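Local coordinates for spore germination protein GerM (Bacillus subtilis subsp. subtilis str. 168, PDB 6GZB), which is of unknown molecular function but affects both sporulation and germination, and is built from two GerMN domains in tandem, at residues 214-219 with 245-250; 231-236 with 297-302; 268-273 with 293-298. One frame throughout, in Å; residues are numbered along the deposited sequence.

Contact 1: residues 214-219 with 245-250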
loop_
_atom_site.group_PDB
_atom_site.type_symbol
_atom_site.label_atom_id
_atom_site.label_comp_id
_atom_site.label_asym_id
_atom_site.label_seq_id
_atom_site.Cartn_x
_atom_site.Cartn_y
_atom_site.Cartn_z
ATOM N N TYR A 214 -11.239 2.555 3.838
ATOM C CA TYR A 214 -10.029 1.811 3.589
ATOM C C TYR A 214 -8.911 2.742 3.148
ATOM O O TYR A 214 -9.137 3.904 2.858
ATOM C CB TYR A 214 -10.273 0.705 2.557
ATOM C CG TYR A 214 -10.848 1.177 1.236
ATOM C CD1 TYR A 214 -10.019 1.506 0.182
ATOM C CD2 TYR A 214 -12.217 1.175 1.007
ATOM C CE1 TYR A 214 -10.531 1.927 -1.029
ATOM C CE2 TYR A 214 -12.742 1.546 -0.219
ATOM C CZ TYR A 214 -11.896 1.924 -1.231
ATOM O OH TYR A 214 -12.395 2.271 -2.462
ATOM N N TYR A 215 -7.686 2.259 3.246
ATOM C CA TYR A 215 -6.531 3.110 3.084
ATOM C C TYR A 215 -5.846 2.804 1.769
ATOM O O TYR A 215 -5.553 1.653 1.471
ATOM C CB TYR A 215 -5.584 2.933 4.269
ATOM C CG TYR A 215 -6.225 3.400 5.561
ATOM C CD1 TYR A 215 -6.210 4.745 5.912
ATOM C CD2 TYR A 215 -6.995 2.535 6.324
ATOM C CE1 TYR A 215 -6.857 5.194 7.042
ATOM C CE2 TYR A 215 -7.656 2.979 7.455
ATOM C CZ TYR A 215 -7.597 4.314 7.794
ATOM O OH TYR A 215 -8.223 4.761 8.927
ATOM N N VAL A 216 -5.666 3.846 0.963
ATOM C CA VAL A 216 -5.164 3.719 -0.390
ATOM C C VAL A 216 -3.779 4.355 -0.502
ATOM O O VAL A 216 -3.595 5.535 -0.176
ATOM C CB VAL A 216 -6.089 4.442 -1.379
ATOM C CG1 VAL A 216 -5.545 4.328 -2.797
ATOM C CG2 VAL A 216 -7.499 3.882 -1.282
ATOM N N PRO A 217 -2.793 3.564 -0.923
ATOM C CA PRO A 217 -1.426 4.062 -1.035
ATOM C C PRO A 217 -1.231 4.753 -2.379
ATOM O O PRO A 217 -1.697 4.250 -3.399
ATOM C CB PRO A 217 -0.594 2.784 -0.962
ATOM C CG PRO A 217 -1.463 1.736 -1.554
ATOM C CD PRO A 217 -2.890 2.133 -1.266
ATOM N N VAL A 218 -0.605 5.922 -2.363
ATOM C CA VAL A 218 -0.360 6.692 -3.574
ATOM C C VAL A 218 1.093 7.163 -3.556
ATOM O O VAL A 218 1.559 7.744 -2.574
ATOM C CB VAL A 218 -1.291 7.921 -3.638
ATOM C CG1 VAL A 218 -0.903 8.832 -4.775
ATOM C CG2 VAL A 218 -2.742 7.482 -3.782
ATOM N N THR A 219 1.816 6.900 -4.638
ATOM C CA THR A 219 3.196 7.376 -4.757
ATOM C C THR A 219 3.226 8.821 -5.256
ATOM O O THR A 219 2.810 9.115 -6.370
ATOM C CB THR A 219 4.004 6.502 -5.719
ATOM O OG1 THR A 219 3.963 5.140 -5.276
ATOM C CG2 THR A 219 5.446 6.969 -5.769
ATOM N N SER A 245 -10.377 13.066 -6.689
ATOM C CA SER A 245 -9.536 11.882 -6.878
ATOM C C SER A 245 -10.217 10.633 -6.335
ATOM O O SER A 245 -9.688 9.527 -6.440
ATOM C CB SER A 245 -8.204 12.078 -6.143
ATOM O OG SER A 245 -8.429 12.307 -4.759
ATOM N N GLY A 246 -11.334 10.827 -5.676
ATOM C CA GLY A 246 -12.023 9.745 -5.035
ATOM C C GLY A 246 -11.421 9.467 -3.671
ATOM O O GLY A 246 -11.762 8.517 -3.055
ATOM N N LEU A 247 -10.525 10.322 -3.220
ATOM C CA LEU A 247 -9.857 10.179 -1.955
ATOM C C LEU A 247 -10.060 11.360 -1.034
ATOM O O LEU A 247 -10.399 12.426 -1.445
ATOM C CB LEU A 247 -8.365 10.012 -2.159
ATOM C CG LEU A 247 -7.840 8.889 -3.014
ATOM C CD1 LEU A 247 -6.358 9.006 -3.284
ATOM C CD2 LEU A 247 -8.228 7.537 -2.464
ATOM N N LEU A 248 -9.837 11.136 0.237
ATOM C CA LEU A 248 -9.924 12.198 1.207
ATOM C C LEU A 248 -8.819 12.096 2.225
ATOM O O LEU A 248 -8.096 11.137 2.267
ATOM C CB LEU A 248 -11.255 12.143 1.894
ATOM C CG LEU A 248 -11.957 10.806 1.781
ATOM C CD1 LEU A 248 -12.808 10.673 2.996
ATOM C CD2 LEU A 248 -12.827 10.619 0.555
ATOM N N THR A 249 -8.673 13.124 3.026
ATOM C CA THR A 249 -7.708 13.140 4.118
ATOM C C THR A 249 -8.488 13.566 5.345
ATOM O O THR A 249 -9.400 14.345 5.239
ATOM C CB THR A 249 -6.524 14.116 3.890
ATOM O OG1 THR A 249 -5.402 13.725 4.672
ATOM C CG2 THR A 249 -6.874 15.473 4.288
ATOM N N ASP A 250 -8.172 13.010 6.502
ATOM C CA ASP A 250 -8.844 13.448 7.687
ATOM C C ASP A 250 -7.952 14.433 8.403
ATOM O O ASP A 250 -8.261 14.851 9.470
ATOM C CB ASP A 250 -9.258 12.297 8.588
ATOM C CG ASP A 250 -10.363 12.684 9.581
ATOM O OD1 ASP A 250 -11.283 13.415 9.209
ATOM O OD2 ASP A 250 -10.327 12.262 10.738
#
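Leu-247 meets Val-216 and Val-218 through aliphatic carbons alone, so neither a ring face nor a ring edge takes part; the flat groups lie beside the contact. The ring of Tyr-214 meets Phe-100 with planes at about 60° and its OH is bonded to Asp-60, while Tyr-215, next along the strand, puts its ring on helix 289-299. Between Leu-247 and the strand each branch of the leucine has its own valine. CD2 of Leu-247 comes across Val-216 obliquely, 3.9 Å from CG2 and equally close to CB of that valine; CD1 of Leu-247 reaches Val-218 tip to tip, 4.0 Å from its CG2. In both valines CG1 stands anti to the backbone N (chi1 179° in Val-216), which sets CG2 beside that N, where it meets the leucine. Val-216 and Val-218 are two apart in strand 213-223, one arm of an antiparallel beta hairpin with 198-208, so both point to the same side. Beta-branched residues suit such a strand. The loop 245-250 approaches this side through an ST turn that ends on Leu-247, whose N donates to Ser-245 OG over 3.3 Å. Tyr-64, which precedes strand 65-73, touches both Val-216 and Leu-247, and its OH is bonded to Ser-245 O.

Contact 2: residues 231-236 with 297-302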
loop_
_atom_site.group_PDB
_atom_site.type_symbol
_atom_site.label_atom_id
_atom_site.label_comp_id
_atom_site.label_asym_id
_atom_site.label_seq_id
_atom_site.Cartn_x
_atom_site.Cartn_y
_atom_site.Cartn_z
ATOM N N THR A 231 9.165 13.794 7.645
ATOM C CA THR A 231 8.529 15.102 7.588
ATOM C C THR A 231 7.785 15.326 6.272
ATOM O O THR A 231 6.685 15.878 6.254
ATOM C CB THR A 231 9.571 16.218 7.798
ATOM O OG1 THR A 231 10.142 16.091 9.104
ATOM C CG2 THR A 231 8.935 17.591 7.667
ATOM N N ALA A 232 8.400 14.928 5.165
ATOM C CA ALA A 232 7.755 15.038 3.857
ATOM C C ALA A 232 6.415 14.299 3.848
ATOM O O ALA A 232 5.408 14.825 3.364
ATOM C CB ALA A 232 8.668 14.486 2.772
ATOM N N ALA A 233 6.422 13.062 4.341
ATOM C CA ALA A 233 5.205 12.246 4.431
ATOM C C ALA A 233 4.110 12.941 5.233
ATOM O O ALA A 233 2.962 13.032 4.793
ATOM C CB ALA A 233 5.527 10.894 5.047
ATOM N N ILE A 234 4.476 13.467 6.391
ATOM C CA ILE A 234 3.525 14.188 7.230
ATOM C C ILE A 234 2.970 15.420 6.521
ATOM O O ILE A 234 1.761 15.659 6.546
ATOM C CB ILE A 234 4.161 14.607 8.570
ATOM C CG1 ILE A 234 4.544 13.372 9.387
ATOM C CG2 ILE A 234 3.201 15.473 9.363
ATOM C CD1 ILE A 234 3.420 12.370 9.533
ATOM N N ASN A 235 3.838 16.186 5.866
ATOM C CA ASN A 235 3.383 17.366 5.120
ATOM C C ASN A 235 2.420 16.978 4.001
ATOM O O ASN A 235 1.422 17.667 3.769
ATOM C CB ASN A 235 4.569 18.155 4.538
ATOM C CG ASN A 235 5.412 18.831 5.607
ATOM O OD1 ASN A 235 4.978 18.987 6.744
ATOM N ND2 ASN A 235 6.653 19.146 5.270
ATOM N N GLU A 236 2.693 15.864 3.320
ATOM C CA GLU A 236 1.795 15.407 2.249
ATOM C C GLU A 236 0.446 14.944 2.805
ATOM O O GLU A 236 -0.599 15.103 2.159
ATOM C CB GLU A 236 2.432 14.265 1.441
ATOM C CG GLU A 236 3.618 14.677 0.580
ATOM C CD GLU A 236 3.274 15.783 -0.408
ATOM O OE1 GLU A 236 2.140 15.798 -0.909
ATOM O OE2 GLU A 236 4.115 16.672 -0.630
ATOM N N LEU A 297 0.572 3.637 8.627
ATOM C CA LEU A 297 0.716 2.906 7.364
ATOM C C LEU A 297 1.757 3.577 6.466
ATOM O O LEU A 297 2.517 2.906 5.774
ATOM C CB LEU A 297 -0.623 2.809 6.617
ATOM C CG LEU A 297 -1.650 1.852 7.229
ATOM C CD1 LEU A 297 -2.998 2.033 6.560
ATOM C CD2 LEU A 297 -1.197 0.404 7.113
ATOM N N THR A 298 1.769 4.904 6.469
ATOM C CA THR A 298 2.636 5.664 5.573
ATOM C C THR A 298 4.092 5.542 6.027
ATOM O O THR A 298 4.972 5.173 5.256
ATOM C CB THR A 298 2.215 7.140 5.533
ATOM O OG1 THR A 298 0.914 7.257 4.928
ATOM C CG2 THR A 298 3.216 7.967 4.755
ATOM N N LEU A 299 4.321 5.765 7.309
ATOM C CA LEU A 299 5.677 5.764 7.847
ATOM C C LEU A 299 6.304 4.372 7.851
ATOM O O LEU A 299 7.484 4.220 7.513
ATOM C CB LEU A 299 5.689 6.359 9.252
ATOM C CG LEU A 299 6.097 7.833 9.332
ATOM C CD1 LEU A 299 5.720 8.602 8.085
ATOM C CD2 LEU A 299 5.537 8.515 10.566
ATOM N N THR A 300 5.509 3.346 8.137
ATOM C CA THR A 300 6.027 1.977 8.149
ATOM C C THR A 300 6.225 1.383 6.758
ATOM O O THR A 300 6.606 0.226 6.644
ATOM C CB THR A 300 5.136 1.019 8.974
ATOM O OG1 THR A 300 3.807 0.981 8.446
ATOM C CG2 THR A 300 5.080 1.453 10.412
ATOM N N GLU A 301 5.938 2.147 5.703
ATOM C CA GLU A 301 6.377 1.779 4.355
ATOM C C GLU A 301 7.841 2.129 4.139
ATOM O O GLU A 301 8.448 1.652 3.186
ATOM C CB GLU A 301 5.566 2.504 3.273
ATOM C CG GLU A 301 4.118 2.089 3.165
ATOM C CD GLU A 301 3.920 0.642 2.740
ATOM O OE1 GLU A 301 2.840 0.096 3.050
ATOM O OE2 GLU A 301 4.812 0.041 2.110
ATOM N N GLN A 302 8.328 3.076 4.913
ATOM C CA GLN A 302 9.678 3.564 4.796
ATOM C C GLN A 302 10.641 2.605 5.426
ATOM O O GLN A 302 10.308 1.932 6.365
ATOM C CB GLN A 302 9.821 4.949 5.378
ATOM C CG GLN A 302 9.079 5.990 4.584
ATOM C CD GLN A 302 9.119 7.369 5.170
ATOM O OE1 GLN A 302 10.018 7.706 5.862
ATOM N NE2 GLN A 302 8.141 8.157 4.877
#
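Ala-233 and Thr-298 have the nearest CA atoms of the two segments, 7.2 Å apart, where helix 229-239 meets the last turn of helix 289-299. That second helix gives way to a type I turn from Leu-299 to Gln-302, closed by the bond from Gln-302 N to Leu-299 O, and the turn brings Gln-302 back beside Ala-233. The methyl CB of Ala-233 is the shared target. Thr-298 offers CG2, which lies anti to its own backbone N and 3.7 Å from CB of Ala-233; Leu-299 CD1 and Gln-302 NE2, the latter at the end of a chain extended beyond CG, each come to 3.8 Å from Ala-233 CB. The small alanine allows this close approach, and it also touches Leu-201 of strand 198-208. Thr-298 OG1 is turned to other partners, Ser-294 O and Tyr-204 N, while Gln-302 NE2, besides touching the methyl, donates to Asp-229 O. Across these two segments there is no hydrogen bond, so their cohesion comes from van der Waals contact on one methyl group, while the glutamine amide adds a polar tie to Asp-229, one turn earlier in the same helix as Ala-233.

Contact 3: residues 268-273 with 293-298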
loop_
_atom_site.group_PDB
_atom_site.type_symbol
_atom_site.label_atom_id
_atom_site.label_comp_id
_atom_site.label_asym_id
_atom_site.label_seq_id
_atom_site.Cartn_x
_atom_site.Cartn_y
_atom_site.Cartn_z
ATOM N N VAL A 268 9.843 5.722 15.302
ATOM C CA VAL A 268 9.796 7.134 14.976
ATOM C C VAL A 268 8.976 7.870 16.015
ATOM O O VAL A 268 7.883 7.432 16.384
ATOM C CB VAL A 268 9.172 7.358 13.586
ATOM C CG1 VAL A 268 9.018 8.843 13.293
ATOM C CG2 VAL A 268 10.019 6.669 12.522
ATOM N N THR A 269 9.479 9.021 16.440
ATOM C CA THR A 269 8.732 9.892 17.328
ATOM C C THR A 269 8.353 11.182 16.629
ATOM O O THR A 269 9.214 11.904 16.131
ATOM C CB THR A 269 9.549 10.221 18.589
ATOM O OG1 THR A 269 9.794 9.012 19.312
ATOM C CG2 THR A 269 8.791 11.189 19.485
ATOM N N LEU A 270 7.050 11.446 16.568
ATOM C CA LEU A 270 6.540 12.657 15.954
ATOM C C LEU A 270 6.021 13.606 17.018
ATOM O O LEU A 270 5.381 13.193 17.986
ATOM C CB LEU A 270 5.401 12.327 14.978
ATOM C CG LEU A 270 5.697 11.308 13.879
ATOM C CD1 LEU A 270 4.428 10.992 13.100
ATOM C CD2 LEU A 270 6.780 11.831 12.948
ATOM N N ASP A 271 6.238 14.890 16.787
ATOM C CA ASP A 271 5.805 15.921 17.704
ATOM C C ASP A 271 4.966 16.911 16.925
ATOM O O ASP A 271 5.477 17.622 16.068
ATOM C CB ASP A 271 7.026 16.616 18.316
ATOM C CG ASP A 271 6.679 17.444 19.542
ATOM O OD1 ASP A 271 5.503 17.436 19.971
ATOM O OD2 ASP A 271 7.596 18.107 20.073
ATOM N N PHE A 272 3.679 16.870 17.141
ATOM C CA PHE A 272 2.776 17.676 16.390
ATOM C C PHE A 272 2.349 18.936 17.068
ATOM O O PHE A 272 2.553 19.134 18.225
ATOM C CB PHE A 272 1.494 16.889 16.152
ATOM C CG PHE A 272 1.618 15.773 15.180
ATOM C CD1 PHE A 272 1.575 16.013 13.842
ATOM C CD2 PHE A 272 1.719 14.489 15.612
ATOM C CE1 PHE A 272 1.668 14.999 12.945
ATOM C CE2 PHE A 272 1.819 13.461 14.727
ATOM C CZ PHE A 272 1.791 13.720 13.390
ATOM N N ASN A 273 1.729 19.790 16.291
ATOM C CA ASN A 273 1.111 20.968 16.817
ATOM C C ASN A 273 -0.321 20.606 17.212
ATOM O O ASN A 273 -0.728 19.476 17.123
ATOM C CB ASN A 273 1.187 22.159 15.860
ATOM C CG ASN A 273 0.506 21.928 14.520
ATOM O OD1 ASN A 273 -0.120 20.946 14.281
ATOM N ND2 ASN A 273 0.635 22.884 13.662
ATOM N N ASN A 293 -4.018 5.881 11.640
ATOM C CA ASN A 293 -3.758 4.810 10.682
ATOM C C ASN A 293 -2.966 5.277 9.451
ATOM O O ASN A 293 -2.102 4.558 8.953
ATOM C CB ASN A 293 -5.072 4.183 10.222
ATOM C CG ASN A 293 -5.631 3.212 11.228
ATOM O OD1 ASN A 293 -4.890 2.451 11.843
ATOM N ND2 ASN A 293 -6.949 3.228 11.396
ATOM N N SER A 294 -3.351 6.426 8.909
ATOM C CA SER A 294 -2.674 7.016 7.765
ATOM C C SER A 294 -1.205 7.267 8.073
ATOM O O SER A 294 -0.328 6.918 7.286
ATOM C CB SER A 294 -3.352 8.331 7.370
ATOM O OG SER A 294 -4.512 8.063 6.629
ATOM N N ILE A 295 -0.940 7.863 9.230
ATOM C CA ILE A 295 0.425 8.104 9.662
ATOM C C ILE A 295 1.226 6.814 9.740
ATOM O O ILE A 295 2.332 6.713 9.206
ATOM C CB ILE A 295 0.461 8.789 11.034
ATOM C CG1 ILE A 295 -0.020 10.233 10.906
ATOM C CG2 ILE A 295 1.866 8.730 11.606
ATOM C CD1 ILE A 295 -0.289 10.904 12.237
ATOM N N VAL A 296 0.663 5.823 10.414
ATOM C CA VAL A 296 1.386 4.606 10.702
ATOM C C VAL A 296 1.605 3.769 9.452
ATOM O O VAL A 296 2.699 3.242 9.238
ATOM C CB VAL A 296 0.653 3.768 11.772
ATOM C CG1 VAL A 296 1.317 2.412 11.946
ATOM C CG2 VAL A 296 0.641 4.522 13.086
ATOM N N LEU A 297 0.572 3.637 8.627
ATOM C CA LEU A 297 0.716 2.906 7.364
ATOM C C LEU A 297 1.757 3.577 6.466
ATOM O O LEU A 297 2.517 2.906 5.774
ATOM C CB LEU A 297 -0.623 2.809 6.617
ATOM C CG LEU A 297 -1.650 1.852 7.229
ATOM C CD1 LEU A 297 -2.998 2.033 6.560
ATOM C CD2 LEU A 297 -1.197 0.404 7.113
ATOM N N THR A 298 1.769 4.904 6.469
ATOM C CA THR A 298 2.636 5.664 5.573
ATOM C C THR A 298 4.092 5.542 6.027
ATOM O O THR A 298 4.972 5.173 5.256
ATOM C CB THR A 298 2.215 7.140 5.533
ATOM O OG1 THR A 298 0.914 7.257 4.928
ATOM C CG2 THR A 298 3.216 7.967 4.755
#
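Ile-295 packs on Leu-270 and Phe-272 in a helix-on-sheet contact, in which helix 289-299 lies against strand 267-272. The strand runs parallel to 307-312, its neighbour in a four-stranded mixed sheet, and the helix lies between the two in sequence: a beta-alpha-beta crossover. The CA atoms of Leu-270 and Ile-295 are 9.9 Å apart, a spacing that side chains from both elements fill. Leu-270 and Phe-272, two residues apart, turn to the same side of the strand, and the isoleucine serves them with separate branches. Its CG2 lies 3.7 Å from CD1 of Leu-270, the two side chains running antiparallel alongside each other. The longer arm of Ile-295, with CG1 anti to the carbonyl carbon (chi1 -71°) and then extended, carries CD1 obliquely to the Phe-272 ring, 3.7 Å from CZ. Isoleucine suits this place because its two unequal branches meet two partners at once; leucine and phenylalanine are long enough to reach the helix from the sheet. Ile-295 also touches Val-308 of the parallel strand and Phe-251 of a loop, whereas Phe-272 meets Ile-234 of helix 229-239. On the helix, Thr-298 OG1 donates to Ser-294 O over 2.7 Å, tilted 29° from the carbonyl plane, while Thr-298 N reaches that oxygen from the opposite face. A threonine can thus be buried in a helix with its polar end engaged. Where strand and helix touch, however, every atom is carbon, so the fit rests on dispersion and on the exclusion of water from buried aliphatic and aromatic surface.

All three contacts belong to the second GerMN domain. Contacts 2 and 3 are neighbours, with centres about 7 Å apart; both use helix 289-299, share Leu-297 and Thr-298, and join directly where Leu-299 CD2 lies 3.7 Å from Leu-270 CD1. The centre of contact 1 is about 13 Å from that of contact 2 and about 16 Å from that of contact 3, where Tyr-64 and strand 65-73 also touch the hairpin. Tyr-215 bridges the gap, its CB packing on Leu-297 CD1. Along the chain, contacts 1 and 2 alternate their segments, contact 1 closes before contact 3 opens, and contacts 2 and 3 end on the same helix. That helix therefore connects the four-stranded sheet with helix 229-239 and the hairpin.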